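Local coordinates for protein type II 3-hydroxyacyl-CoA dehydrogenase (Thermus thermophilus, PDB 1UAY) that probably catalyses the NAD-dependent oxidation of 3-hydroxyacyl-CoA to 3-oxoacyl-CoA in fatty acid beta-oxidation, as a tetrameric short-chain dehydrogenase, at residues A[12-17]-A[176-181]. Residues are numbered along the deposited sequence; the frame is centred on the assembly and turned at random.
Sequences SGLGRA and VAPGLF. With ADN (adenosine), chain C.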
loop_
_atom_site.group_PDB
_atom_site.type_symbol
_atom_site.label_atom_id
_atom_site.label_comp_id
_atom_site.label_asym_id
_atom_site.label_seq_id
_atom_site.Cartn_x
_atom_site.Cartn_y
_atom_site.Cartn_z
ATOM N N SER A 12 10.944 0.909 28.916
ATOM C CA SER A 12 12.133 1.134 28.103
ATOM C C SER A 12 11.837 1.524 26.665
ATOM O O SER A 12 10.684 1.567 26.237
ATOM C CB SER A 12 13.003 -0.125 28.102
ATOM O OG SER A 12 12.338 -1.188 27.445
ATOM N N GLY A 13 12.908 1.818 25.935
ATOM C CA GLY A 13 12.811 2.172 24.530
ATOM C C GLY A 13 11.788 3.210 24.113
ATOM O O GLY A 13 11.710 4.298 24.681
ATOM N N LEU A 14 11.002 2.861 23.098
ATOM C CA LEU A 14 9.992 3.765 22.555
ATOM C C LEU A 14 8.923 4.169 23.563
ATOM O O LEU A 14 8.589 5.347 23.679
ATOM C CB LEU A 14 9.335 3.127 21.328
ATOM C CG LEU A 14 10.298 2.651 20.236
ATOM C CD1 LEU A 14 9.493 2.177 19.039
ATOM C CD2 LEU A 14 11.238 3.777 19.828
ATOM N N GLY A 15 8.389 3.190 24.288
ATOM C CA GLY A 15 7.365 3.479 25.277
ATOM C C GLY A 15 7.880 4.426 26.344
ATOM O O GLY A 15 7.188 5.359 26.757
ATOM N N ARG A 16 9.106 4.182 26.799
ATOM C CA ARG A 16 9.714 5.026 27.818
ATOM C C ARG A 16 9.806 6.468 27.327
ATOM O O ARG A 16 9.442 7.399 28.043
ATOM C CB ARG A 16 11.111 4.506 28.167
ATOM C CG ARG A 16 11.913 5.413 29.089
ATOM C CD ARG A 16 13.237 4.752 29.466
ATOM N NE ARG A 16 14.058 5.598 30.332
ATOM C CZ ARG A 16 14.789 6.623 29.909
ATOM N NH1 ARG A 16 14.816 6.941 28.620
ATOM N NH2 ARG A 16 15.491 7.340 30.780
ATOM N N ALA A 17 10.290 6.653 26.102
ATOM C CA ALA A 17 10.423 7.996 25.552
ATOM C C ALA A 17 9.064 8.686 25.457
ATOM O O ALA A 17 8.929 9.861 25.798
ATOM C CB ALA A 17 11.084 7.939 24.182
ATOM N N VAL A 176 1.756 4.075 14.446
ATOM C CA VAL A 176 3.091 4.503 14.053
ATOM C C VAL A 176 3.826 3.220 13.689
ATOM O O VAL A 176 3.774 2.246 14.439
ATOM C CB VAL A 176 3.850 5.178 15.215
ATOM C CG1 VAL A 176 5.296 5.447 14.808
ATOM C CG2 VAL A 176 3.165 6.474 15.596
ATOM N N ALA A 177 4.482 3.204 12.532
ATOM C CA ALA A 177 5.242 2.030 12.099
ATOM C C ALA A 177 6.724 2.399 12.091
ATOM O O ALA A 177 7.245 2.917 11.100
ATOM C CB ALA A 177 4.798 1.591 10.702
ATOM N N PRO A 178 7.421 2.145 13.209
ATOM C CA PRO A 178 8.843 2.473 13.283
ATOM C C PRO A 178 9.719 1.612 12.392
ATOM O O PRO A 178 9.404 0.453 12.109
ATOM C CB PRO A 178 9.188 2.240 14.755
ATOM C CG PRO A 178 7.864 2.341 15.464
ATOM C CD PRO A 178 6.931 1.653 14.506
ATOM N N GLY A 179 10.822 2.208 11.957
ATOM C CA GLY A 179 11.803 1.495 11.170
ATOM C C GLY A 179 12.768 0.913 12.188
ATOM O O GLY A 179 12.338 0.321 13.178
ATOM N N LEU A 180 14.064 1.109 11.984
ATOM C CA LEU A 180 15.050 0.559 12.906
ATOM C C LEU A 180 15.368 1.466 14.091
ATOM O O LEU A 180 15.971 2.530 13.935
ATOM C CB LEU A 180 16.343 0.236 12.157
ATOM C CG LEU A 180 17.266 -0.793 12.813
ATOM C CD1 LEU A 180 16.570 -2.146 12.868
ATOM C CD2 LEU A 180 18.556 -0.901 12.018
ATOM N N PHE A 181 14.943 1.030 15.275
ATOM C CA PHE A 181 15.182 1.740 16.528
ATOM C C PHE A 181 15.715 0.696 17.505
ATOM O O PHE A 181 15.822 -0.481 17.167
ATOM C CB PHE A 181 13.885 2.308 17.122
ATOM C CG PHE A 181 13.361 3.535 16.429
ATOM C CD1 PHE A 181 12.755 3.448 15.181
ATOM C CD2 PHE A 181 13.433 4.776 17.053
ATOM C CE1 PHE A 181 12.221 4.583 14.568
ATOM C CE2 PHE A 181 12.905 5.917 16.450
ATOM C CZ PHE A 181 12.297 5.819 15.204
HETATM O "O5'" ADN C . 8.273 -2.742 23.943
HETATM C "C5'" ADN C . 9.296 -3.052 24.894
HETATM C "C4'" ADN C . 8.650 -2.835 26.283
HETATM O "O4'" ADN C . 7.633 -3.884 26.168
HETATM C "C3'" ADN C . 9.646 -3.434 27.292
HETATM O "O3'" ADN C . 9.816 -2.393 28.282
HETATM C "C2'" ADN C . 8.991 -4.688 27.910
HETATM O "O2'" ADN C . 9.218 -4.914 29.302
HETATM C "C1'" ADN C . 7.544 -4.500 27.433
HETATM N N9 ADN C . 6.695 -5.703 27.350
HETATM C C8 ADN C . 6.974 -6.888 26.618
HETATM N N7 ADN C . 6.050 -7.805 26.687
HETATM C C5 ADN C . 5.075 -7.223 27.502
HETATM C C6 ADN C . 3.774 -7.670 27.992
HETATM N N6 ADN C . 3.265 -8.867 27.692
HETATM N N1 ADN C . 3.043 -6.804 28.812
HETATM C C2 ADN C . 3.541 -5.566 29.143
HETATM N N3 ADN C . 4.748 -5.042 28.735
HETATM C C4 ADN C . 5.460 -5.922 27.923
#
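L14 carries this buried contact from the helix side, splitting its two methyls between P178 and F181, while S12 faces the nucleoside. The S12 hydroxyl lies 2.9 Å from the ribose, OG to O3' of adenosine, close enough for a hydrogen bond, although its proton has another acceptor within range. G13 follows with positive phi (48°), a conformation most easily adopted by glycine; R16 N bonds to S12 O and A17 N to G13 O. At L14 the side chain reaches across to P178, the last residue of strand 171-178, and to F181 in the loop beyond: CG stands anti to the carbonyl carbon (chi1 -53°), CD1 continues the chain (chi2 -174°) toward P178, and CD2 branches off toward F181. CD1 lies 3.9 Å from CG of P178. CD2 meets the aromatic ring of F181 obliquely, 3.7 Å from CD2 of that residue, the two side chains crossing at about a right angle. The backbone N of G179 lies beside the F181 ring rim, level with it, and the ring also packs on L233 and on M225 of a second subunit. Y213 of helix 210-222 and T183 add to the packing around L14. R16 turns to a salt bridge with E39. The arrangement is that of a Rossmann-fold short-chain dehydrogenase: the glycine-rich turn after the first strand lines the adenosine pocket, and the helix packs through L14 on the sixth strand's final proline and the phenylalanine just beyond.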